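Local structure of tetraacyldisaccharide 4'-kinase (Aquifex aeolicus, 4ITM) at residues A[201-206]-A[299-304]; A[209-214]-A[292-297]. The protein transfers the gamma-phosphate of ATP to the 4'-position of a tetraacyldisaccharide 1-phosphate, forming lipid IVA in lipid A biosynthesis. All coordinates share one frame; numbering follows the deposited sequence.

Contact 1: residues A[201-206]-A[299-304]; sequences TFKMFR and KLEREE
The contact belongs to an antiparallel strand pair beside the predicted ATP-binding loop of this P-loop kinase: Met204 and Leu300 form a non-hydrogen-bonded pair, and Phe205 and Lys299 the hydrogen-bonded pair next to it. Phe205 N donates to Lys299 O at 2.8 Å, and Lys299 N returns the bond to Phe205 O. One step further, Glu301 N reaches Lys203 O at 3.0 Å, the last backbone bond before residues 301-303 turn away toward helix 304-312.

On the Met204-Leu300 face, Leu300 splits its two branches: CD2 lies against Phe202 CB at 3.5 Å, while CD1 meets Met204 CB at 3.8 Å. Phe54 and Tyr57 of helix 51-61 and Leu306 of helix 304-312 also touch Leu300, which thus sits between the strands and two helices. With an alanine in place of Leu300, both branches would be gone, and the contacts to Phe202 CB and Met204 CB would probably be lost, opening a gap against Phe54, Tyr57 and Leu306. The Phe202 ring is directed at the turn, with the carbonyl oxygens of Glu301 and Arg302 near its plane at the edge; Arg302 O comes to 3.3 Å from Phe202 CD2.

The outer side is polar. Lys203 and Glu301 run side by side in the same direction; Glu301 has CG anti to its N (chi1 166°), which carries the carboxylate out along the lysine chain. Their charged ends come near without forming a salt bridge; Lys203 NZ is paired with Glu194. Water also links the segments. One water accepts from Lys203 N and donates to Glu301 OE1 at 2.9 Å; another donates to Glu301 OE1 at 2.6 Å and accepts from Arg302 NH2 and, weakly, from Lys203 NZ.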
ATOM      1  N   THR A 201      12.394   5.897  14.271  1.00 24.69           N
ATOM      2  CA  THR A 201      12.588   4.919  13.219  1.00 21.17           C
ATOM      3  C   THR A 201      12.138   3.540  13.706  1.00 20.74           C
ATOM      4  O   THR A 201      12.370   3.174  14.856  1.00 21.17           O
ATOM      5  CB  THR A 201      14.068   4.936  12.749  1.00 22.72           C
ATOM      6  OG1 THR A 201      14.402   6.252  12.277  1.00 18.02           O
ATOM      7  CG2 THR A 201      14.307   3.938  11.634  1.00 19.35           C
ATOM      8  N   PHE A 202      11.468   2.792  12.835  1.00 19.89           N
ATOM      9  CA  PHE A 202      10.841   1.540  13.227  1.00 13.14           C
ATOM     10  C   PHE A 202      10.992   0.513  12.116  1.00 19.19           C
ATOM     11  O   PHE A 202      10.644   0.784  10.967  1.00 20.93           O
ATOM     12  CB  PHE A 202       9.342   1.773  13.512  1.00 14.01           C
ATOM     13  CG  PHE A 202       9.075   2.947  14.420  1.00 13.56           C
ATOM     14  CD1 PHE A 202       8.945   4.228  13.897  1.00 11.70           C
ATOM     15  CD2 PHE A 202       8.993   2.774  15.798  1.00 18.30           C
ATOM     16  CE1 PHE A 202       8.730   5.322  14.734  1.00 20.49           C
ATOM     17  CE2 PHE A 202       8.766   3.862  16.645  1.00 25.08           C
ATOM     18  CZ  PHE A 202       8.635   5.142  16.109  1.00 21.69           C
ATOM     19  N   LYS A 203      11.499  -0.667  12.454  1.00 19.55           N
ATOM     20  CA  LYS A 203      11.534  -1.764  11.491  1.00 20.53           C
ATOM     21  C   LYS A 203      10.173  -2.461  11.402  1.00 15.74           C
ATOM     22  O   LYS A 203       9.557  -2.773  12.417  1.00 16.35           O
ATOM     23  CB  LYS A 203      12.603  -2.794  11.859  1.00 15.47           C
ATOM     24  CG  LYS A 203      14.042  -2.280  11.859  1.00 21.31           C
ATOM     25  CD  LYS A 203      15.002  -3.466  11.952  1.00 19.48           C
ATOM     26  CE  LYS A 203      16.387  -3.049  12.380  1.00 21.64           C
ATOM     27  NZ  LYS A 203      17.229  -4.247  12.703  1.00 27.17           N
ATOM     28  N   MET A 204       9.722  -2.710  10.180  1.00 17.79           N
ATOM     29  CA  MET A 204       8.481  -3.427   9.938  1.00 14.96           C
ATOM     30  C   MET A 204       8.758  -4.899   9.580  1.00 16.39           C
ATOM     31  O   MET A 204       9.671  -5.195   8.797  1.00 17.50           O
ATOM     32  CB  MET A 204       7.705  -2.754   8.799  1.00 11.31           C
ATOM     33  CG  MET A 204       6.384  -3.436   8.478  1.00 19.92           C
ATOM     34  SD  MET A 204       5.361  -2.556   7.286  1.00 15.72           S
ATOM     35  CE  MET A 204       6.021  -3.188   5.748  1.00 10.40           C
ATOM     36  N   PHE A 205       7.971  -5.807  10.153  1.00 13.24           N
ATOM     37  CA  PHE A 205       8.048  -7.236   9.823  1.00 14.44           C
ATOM     38  C   PHE A 205       6.673  -7.800   9.513  1.00 16.17           C
ATOM     39  O   PHE A 205       5.666  -7.370  10.092  1.00 13.57           O
ATOM     40  CB  PHE A 205       8.662  -8.065  10.964  1.00 15.23           C
ATOM     41  CG  PHE A 205      10.076  -7.697  11.287  1.00 22.01           C
ATOM     42  CD1 PHE A 205      10.353  -6.644  12.156  1.00 24.58           C
ATOM     43  CD2 PHE A 205      11.133  -8.384  10.711  1.00 23.29           C
ATOM     44  CE1 PHE A 205      11.658  -6.296  12.458  1.00 21.27           C
ATOM     45  CE2 PHE A 205      12.448  -8.039  10.999  1.00 22.86           C
ATOM     46  CZ  PHE A 205      12.710  -6.991  11.875  1.00 22.11           C
ATOM     47  N   ARG A 206       6.640  -8.764   8.601  1.00 14.09           N
ATOM     48  CA  ARG A 206       5.417  -9.493   8.313  1.00 13.97           C
ATOM     49  C   ARG A 206       5.586 -10.935   8.765  1.00 22.75           C
ATOM     50  O   ARG A 206       6.679 -11.492   8.675  1.00 21.03           O
ATOM     51  CB  ARG A 206       5.083  -9.454   6.816  1.00 16.36           C
ATOM     52  CG  ARG A 206       4.234  -8.263   6.374  1.00 17.90           C
ATOM     53  CD  ARG A 206       5.014  -6.948   6.450  1.00 14.87           C
ATOM     54  NE  ARG A 206       6.211  -6.987   5.610  1.00 14.91           N
ATOM     55  CZ  ARG A 206       6.212  -6.787   4.294  1.00 13.68           C
ATOM     56  NH1 ARG A 206       5.078  -6.525   3.644  1.00 17.18           N
ATOM     57  NH2 ARG A 206       7.352  -6.841   3.626  1.00 18.13           N
ATOM     58  N   LYS A 299       3.888  -6.285  11.918  1.00 16.65           N
ATOM     59  CA  LYS A 299       4.410  -5.835  13.210  1.00 17.40           C
ATOM     60  C   LYS A 299       5.533  -4.790  13.094  1.00 17.57           C
ATOM     61  O   LYS A 299       6.351  -4.835  12.174  1.00 19.74           O
ATOM     62  CB  LYS A 299       4.904  -7.028  14.039  1.00 19.16           C
ATOM     63  CG  LYS A 299       3.834  -8.057  14.353  1.00 26.53           C
ATOM     64  CD  LYS A 299       4.419  -9.247  15.109  1.00 29.64           C
ATOM     65  CE  LYS A 299       3.345 -10.291  15.419  1.00 32.45           C
ATOM     66  NZ  LYS A 299       3.909 -11.501  16.097  1.00 35.37           N
ATOM     67  N   LEU A 300       5.564  -3.864  14.048  1.00 17.52           N
ATOM     68  CA  LEU A 300       6.633  -2.889  14.147  1.00 17.93           C
ATOM     69  C   LEU A 300       7.431  -3.089  15.426  1.00 24.14           C
ATOM     70  O   LEU A 300       6.878  -3.164  16.529  1.00 19.76           O
ATOM     71  CB  LEU A 300       6.083  -1.457  14.085  1.00 16.65           C
ATOM     72  CG  LEU A 300       6.354  -0.684  12.788  1.00 24.04           C
ATOM     73  CD1 LEU A 300       5.553  -1.269  11.614  1.00 19.99           C
ATOM     74  CD2 LEU A 300       6.020   0.789  13.001  1.00 16.70           C
ATOM     75  N   GLU A 301       8.743  -3.177  15.266  1.00 20.83           N
ATOM     76  CA  GLU A 301       9.638  -3.323  16.395  1.00 23.19           C
ATOM     77  C   GLU A 301       9.682  -2.009  17.193  1.00 24.74           C
ATOM     78  O   GLU A 301       9.735  -0.921  16.607  1.00 22.01           O
ATOM     79  CB  GLU A 301      11.020  -3.752  15.895  1.00 26.88           C
ATOM     80  CG  GLU A 301      12.147  -3.630  16.896  1.00 37.81           C
ATOM     81  CD  GLU A 301      13.498  -3.957  16.276  1.00 43.90           C
ATOM     82  OE1 GLU A 301      14.282  -3.018  16.008  1.00 45.66           O
ATOM     83  OE2 GLU A 301      13.777  -5.154  16.054  1.00 45.97           O
ATOM     84  N   ARG A 302       9.610  -2.137  18.522  1.00 29.39           N
ATOM     85  CA  ARG A 302       9.596  -1.010  19.470  1.00 25.73           C
ATOM     86  C   ARG A 302       8.699   0.135  19.012  1.00 26.68           C
ATOM     87  O   ARG A 302       9.156   1.246  18.745  1.00 26.00           O
ATOM     88  CB  ARG A 302      11.016  -0.542  19.788  1.00 29.75           C
ATOM     89  CG  ARG A 302      11.877  -1.641  20.425  1.00 44.65           C
ATOM     90  CD  ARG A 302      13.347  -1.257  20.471  1.00 61.16           C
ATOM     91  NE  ARG A 302      14.231  -2.372  20.120  1.00 75.25           N
ATOM     92  CZ  ARG A 302      15.185  -2.312  19.190  1.00 81.23           C
ATOM     93  NH1 ARG A 302      15.385  -1.189  18.512  1.00 82.63           N
ATOM     94  NH2 ARG A 302      15.943  -3.373  18.940  1.00 82.45           N
ATOM     95  N   GLU A 303       7.407  -0.168  18.943  1.00 25.89           N
ATOM     96  CA  GLU A 303       6.410   0.702  18.341  1.00 26.47           C
ATOM     97  C   GLU A 303       5.928   1.841  19.235  1.00 26.49           C
ATOM     98  O   GLU A 303       5.221   2.739  18.763  1.00 22.84           O
ATOM     99  CB  GLU A 303       5.197  -0.130  17.908  1.00 20.83           C
ATOM    100  CG  GLU A 303       4.298  -0.592  19.057  1.00 18.12           C
ATOM    101  CD  GLU A 303       3.298  -1.672  18.631  1.00 17.83           C
ATOM    102  OE1 GLU A 303       3.105  -1.863  17.412  1.00 20.78           O
ATOM    103  OE2 GLU A 303       2.705  -2.337  19.509  1.00 18.76           O
ATOM    104  N   GLU A 304       6.287   1.799  20.511  1.00 21.87           N
ATOM    105  CA  GLU A 304       5.721   2.738  21.486  1.00 26.35           C
ATOM    106  C   GLU A 304       5.816   4.206  21.045  1.00 22.92           C
ATOM    107  O   GLU A 304       4.837   4.948  21.153  1.00 21.90           O
ATOM    108  CB  GLU A 304       6.367   2.549  22.860  1.00 31.52           C
ATOM    109  CG  GLU A 304       5.682   3.303  23.994  1.00 48.12           C
ATOM    110  CD  GLU A 304       4.261   2.825  24.257  1.00 59.64           C
ATOM    111  OE1 GLU A 304       3.958   1.643  23.977  1.00 60.34           O
ATOM    112  OE2 GLU A 304       3.445   3.638  24.746  1.00 66.69           O
TER
HETATM  113  O   HOH W   1      12.295   1.140  16.807  1.00 35.80           O
HETATM  114  O   HOH W   2      13.030  -0.706  14.882  1.00 25.17           O
HETATM  115  O   HOH W   3      16.845  -3.566  15.930  1.00 38.89           O

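Contact 2: residues A[209-214]-A[292-297]; sequences CCLLNS and FALNFK. With ATP (adenosine-5'-triphosphate), chain B.
A classic beta bulge beside the adenine pocket marks this antiparallel strand pair: Cys209 and Cys210 both face Asn295, whose carbonyl oxygen accepts from Cys209 N at 3.0 Å and, more weakly, from Cys210 N. Asn295 N donates back to Cys210 O at 2.6 Å. Beyond the bulge the pairing is regular, with Leu212 and Ala293 exchanging two backbone bonds.

The Asn295 side chain, with CG anti to the backbone N (chi1 -179°), stands beside Cys210 and Leu212. Its ND2 donates to Cys210 SG at 3.2 Å, the sulfur tilted 17° from the amide plane, a bond that helps fix the rotation of the amide. Leu212 CG packs on Asn295 CB at 3.6 Å from the other strand. Lys297 runs past Cys209, its CG tight against Cys209 CB. Further along, Leu211 and Leu294 meet through their CD2 atoms at 4.0 Å, and Phe292 CE2 lies against Asn213 CB; Leu294 in turn packs on helix 238-247.

The backbone of Phe296 recognises the base: its N donates to ATP N1 at 3.0 Å, and ATP N6 donates to Phe296 O at 2.7 Å.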
ATOM      1  N   CYS A 209      -0.050 -15.504   8.977  1.00 26.20           N
ATOM      2  CA  CYS A 209      -1.110 -15.724   9.949  1.00 28.39           C
ATOM      3  C   CYS A 209      -2.144 -16.759   9.495  1.00 28.59           C
ATOM      4  O   CYS A 209      -2.406 -17.728  10.200  1.00 33.32           O
ATOM      5  CB  CYS A 209      -1.791 -14.391  10.277  1.00 29.47           C
ATOM      6  SG  CYS A 209      -3.506 -14.506  10.825  1.00 49.98           S
ATOM      7  N   CYS A 210      -2.726 -16.538   8.322  1.00 25.40           N
ATOM      8  CA  CYS A 210      -3.877 -17.311   7.859  1.00 24.78           C
ATOM      9  C   CYS A 210      -4.105 -17.145   6.355  1.00 21.60           C
ATOM     10  O   CYS A 210      -3.445 -16.339   5.716  1.00 18.41           O
ATOM     11  CB  CYS A 210      -5.136 -16.975   8.657  1.00 22.45           C
ATOM     12  SG  CYS A 210      -5.568 -15.229   8.701  1.00 32.83           S
ATOM     13  N   LEU A 211      -4.996 -17.949   5.788  1.00 21.14           N
ATOM     14  CA  LEU A 211      -5.603 -17.656   4.486  1.00 22.14           C
ATOM     15  C   LEU A 211      -6.662 -16.548   4.492  1.00 24.70           C
ATOM     16  O   LEU A 211      -7.315 -16.303   5.502  1.00 25.64           O
ATOM     17  CB  LEU A 211      -6.170 -18.929   3.856  1.00 20.80           C
ATOM     18  CG  LEU A 211      -5.259 -20.153   3.921  1.00 27.69           C
ATOM     19  CD1 LEU A 211      -5.920 -21.356   3.264  1.00 23.69           C
ATOM     20  CD2 LEU A 211      -3.914 -19.855   3.285  1.00 21.79           C
ATOM     21  N   LEU A 212      -6.832 -15.897   3.347  1.00 23.33           N
ATOM     22  CA  LEU A 212      -8.015 -15.092   3.095  1.00 17.29           C
ATOM     23  C   LEU A 212      -8.897 -15.832   2.086  1.00 16.06           C
ATOM     24  O   LEU A 212      -8.409 -16.272   1.052  1.00 19.72           O
ATOM     25  CB  LEU A 212      -7.627 -13.712   2.573  1.00 10.17           C
ATOM     26  CG  LEU A 212      -6.879 -12.819   3.560  1.00 16.24           C
ATOM     27  CD1 LEU A 212      -6.224 -11.672   2.817  1.00  8.85           C
ATOM     28  CD2 LEU A 212      -7.834 -12.292   4.670  1.00 13.74           C
ATOM     29  N   ASN A 213     -10.182 -16.001   2.385  1.00 18.84           N
ATOM     30  CA  ASN A 213     -11.065 -16.578   1.378  1.00 18.91           C
ATOM     31  C   ASN A 213     -11.507 -15.522   0.364  1.00 18.05           C
ATOM     32  O   ASN A 213     -11.124 -14.354   0.476  1.00 20.50           O
ATOM     33  CB  ASN A 213     -12.240 -17.358   1.992  1.00 18.24           C
ATOM     34  CG  ASN A 213     -13.279 -16.468   2.680  1.00 23.63           C
ATOM     35  OD1 ASN A 213     -13.351 -15.256   2.466  1.00 23.36           O
ATOM     36  ND2 ASN A 213     -14.102 -17.090   3.509  1.00 19.51           N
ATOM     37  N   SER A 214     -12.307 -15.931  -0.614  1.00 17.29           N
ATOM     38  CA  SER A 214     -12.713 -15.048  -1.706  1.00 21.35           C
ATOM     39  C   SER A 214     -13.588 -13.880  -1.250  1.00 23.95           C
ATOM     40  O   SER A 214     -13.802 -12.938  -2.011  1.00 20.37           O
ATOM     41  CB  SER A 214     -13.428 -15.839  -2.809  1.00 23.20           C
ATOM     42  OG  SER A 214     -14.669 -16.362  -2.355  1.00 31.95           O
ATOM     43  N   PHE A 292      -8.109 -18.909  -2.477  1.00 22.97           N
ATOM     44  CA  PHE A 292      -7.646 -18.238  -1.258  1.00 18.92           C
ATOM     45  C   PHE A 292      -6.367 -17.443  -1.517  1.00 21.91           C
ATOM     46  O   PHE A 292      -5.683 -17.665  -2.517  1.00 17.59           O
ATOM     47  CB  PHE A 292      -7.394 -19.238  -0.117  1.00 18.24           C
ATOM     48  CG  PHE A 292      -8.568 -20.144   0.179  1.00 26.79           C
ATOM     49  CD1 PHE A 292      -8.810 -21.271  -0.601  1.00 19.83           C
ATOM     50  CD2 PHE A 292      -9.427 -19.875   1.242  1.00 26.72           C
ATOM     51  CE1 PHE A 292      -9.895 -22.108  -0.336  1.00 26.97           C
ATOM     52  CE2 PHE A 292     -10.511 -20.707   1.514  1.00 22.71           C
ATOM     53  CZ  PHE A 292     -10.743 -21.826   0.722  1.00 24.07           C
ATOM     54  N   ALA A 293      -6.065 -16.518  -0.607  1.00 16.52           N
ATOM     55  CA  ALA A 293      -4.804 -15.782  -0.612  1.00 16.29           C
ATOM     56  C   ALA A 293      -4.181 -15.919   0.761  1.00 16.40           C
ATOM     57  O   ALA A 293      -4.850 -16.327   1.706  1.00 22.43           O
ATOM     58  CB  ALA A 293      -5.027 -14.312  -0.955  1.00 15.54           C
ATOM     59  N   LEU A 294      -2.898 -15.600   0.862  1.00 21.89           N
ATOM     60  CA  LEU A 294      -2.182 -15.657   2.131  1.00 18.75           C
ATOM     61  C   LEU A 294      -2.371 -14.334   2.853  1.00 24.47           C
ATOM     62  O   LEU A 294      -2.342 -13.275   2.230  1.00 27.13           O
ATOM     63  CB  LEU A 294      -0.686 -15.885   1.901  1.00 20.21           C
ATOM     64  CG  LEU A 294      -0.229 -17.060   1.032  1.00 20.58           C
ATOM     65  CD1 LEU A 294       1.270 -16.991   0.814  1.00 20.84           C
ATOM     66  CD2 LEU A 294      -0.609 -18.372   1.668  1.00 22.26           C
ATOM     67  N   ASN A 295      -2.558 -14.406   4.163  1.00 23.33           N
ATOM     68  CA  ASN A 295      -2.709 -13.232   4.996  1.00 21.76           C
ATOM     69  C   ASN A 295      -1.531 -13.163   5.964  1.00 22.53           C
ATOM     70  O   ASN A 295      -1.179 -14.165   6.577  1.00 20.84           O
ATOM     71  CB  ASN A 295      -4.039 -13.307   5.759  1.00 26.07           C
ATOM     72  CG  ASN A 295      -4.283 -12.095   6.640  1.00 26.95           C
ATOM     73  OD1 ASN A 295      -4.211 -10.947   6.191  1.00 31.01           O
ATOM     74  ND2 ASN A 295      -4.553 -12.346   7.907  1.00 29.86           N
ATOM     75  N   PHE A 296      -0.911 -11.988   6.080  1.00 17.52           N
ATOM     76  CA  PHE A 296       0.240 -11.809   6.967  1.00 18.03           C
ATOM     77  C   PHE A 296      -0.050 -10.769   8.040  1.00 17.12           C
ATOM     78  O   PHE A 296      -0.584  -9.692   7.743  1.00 18.91           O
ATOM     79  CB  PHE A 296       1.480 -11.371   6.175  1.00 16.42           C
ATOM     80  CG  PHE A 296       2.006 -12.419   5.245  1.00 20.71           C
ATOM     81  CD1 PHE A 296       1.479 -12.560   3.970  1.00 17.59           C
ATOM     82  CD2 PHE A 296       3.027 -13.271   5.644  1.00 19.15           C
ATOM     83  CE1 PHE A 296       1.957 -13.528   3.116  1.00 21.10           C
ATOM     84  CE2 PHE A 296       3.513 -14.241   4.786  1.00 23.47           C
ATOM     85  CZ  PHE A 296       2.973 -14.374   3.524  1.00 20.96           C
ATOM     86  N   LYS A 297       0.313 -11.089   9.278  1.00 18.91           N
ATOM     87  CA  LYS A 297       0.282 -10.113  10.367  1.00 21.70           C
ATOM     88  C   LYS A 297       1.399  -9.115  10.128  1.00 18.79           C
ATOM     89  O   LYS A 297       2.467  -9.476   9.619  1.00 17.62           O
ATOM     90  CB  LYS A 297       0.495 -10.782  11.732  1.00 29.17           C
ATOM     91  CG  LYS A 297      -0.611 -11.733  12.184  1.00 40.08           C
ATOM     92  CD  LYS A 297      -0.280 -12.356  13.548  1.00 51.52           C
ATOM     93  CE  LYS A 297      -1.333 -13.375  14.001  1.00 61.57           C
ATOM     94  NZ  LYS A 297      -2.683 -12.771  14.189  1.00 63.90           N
TER
HETATM   95  PG  ATP B 401       2.454  -2.547  -2.048  1.00 21.26           P
HETATM   96  O1G ATP B 401       3.343  -1.429  -2.512  1.00 25.38           O
HETATM   97  O2G ATP B 401       1.605  -2.263  -0.836  1.00 23.74           O
HETATM   98  O3G ATP B 401       1.690  -3.231  -3.160  1.00 32.40           O
HETATM   99  PB  ATP B 401       4.817  -4.176  -2.178  1.00 19.41           P
HETATM  100  O1B ATP B 401       6.011  -3.508  -1.531  1.00 25.30           O
HETATM  101  O2B ATP B 401       4.692  -4.116  -3.674  1.00 29.01           O
HETATM  102  O3B ATP B 401       3.431  -3.711  -1.503  1.00 36.45           O
HETATM  103  PA  ATP B 401       4.685  -6.437  -0.343  1.00 22.55           P
HETATM  104  O1A ATP B 401       5.814  -7.431  -0.431  1.00 24.59           O
HETATM  105  O2A ATP B 401       4.639  -5.506   0.836  1.00 19.26           O
HETATM  106  O3A ATP B 401       4.798  -5.727  -1.785  1.00 29.96           O
HETATM  107  O5' ATP B 401       3.282  -7.244  -0.427  1.00 21.26           O
HETATM  108  C5' ATP B 401       2.887  -7.830  -1.676  1.00 18.87           C
HETATM  109  C4' ATP B 401       1.383  -7.708  -1.932  1.00 17.32           C
HETATM  110  O4' ATP B 401       0.615  -8.489  -1.005  1.00 14.31           O
HETATM  111  C3' ATP B 401       0.881  -6.276  -1.813  1.00 17.91           C
HETATM  112  O3' ATP B 401       0.994  -5.594  -3.067  1.00 15.01           O
HETATM  113  C2' ATP B 401      -0.550  -6.441  -1.304  1.00 19.88           C
HETATM  114  O2' ATP B 401      -1.463  -6.713  -2.371  1.00 18.10           O
HETATM  115  C1' ATP B 401      -0.507  -7.740  -0.521  1.00 15.22           C
HETATM  116  N9  ATP B 401      -0.247  -7.543   0.923  1.00 16.65           N
HETATM  117  C8  ATP B 401       0.496  -6.566   1.484  1.00 15.28           C
HETATM  118  N7  ATP B 401       0.559  -6.706   2.824  1.00 14.11           N
HETATM  119  C5  ATP B 401      -0.157  -7.812   3.135  1.00 17.97           C
HETATM  120  C6  ATP B 401      -0.498  -8.536   4.380  1.00 16.85           C
HETATM  121  N6  ATP B 401      -0.049  -8.094   5.585  1.00 17.58           N
HETATM  122  N1  ATP B 401      -1.277  -9.644   4.262  1.00 20.72           N
HETATM  123  C2  ATP B 401      -1.714 -10.094   3.065  1.00 21.45           C
HETATM  124  N3  ATP B 401      -1.445  -9.489   1.895  1.00 14.82           N
HETATM  125  C4  ATP B 401      -0.680  -8.365   1.877  1.00 17.46           C

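Contacts 1 and 2 are two parts of one antiparallel pairing, strand 201-212 against strand 291-300, with centres about 21 Å apart. Both share backbone bonds and apolar packing, but contact 2, the more buried, adds a bulge and an amide-to-sulfur bond; contact 1 is partly buried, apolar toward the helices but charged and water-linked on the outside, where the second strand ends. The nucleotide lies near both: contact 2 holds the adenine through backbone atoms, whereas at contact 1 Arg206 forms a salt bridge with the alpha-phosphate. The two also touch directly, Arg206 CB packing 3.8 Å from Lys297 O.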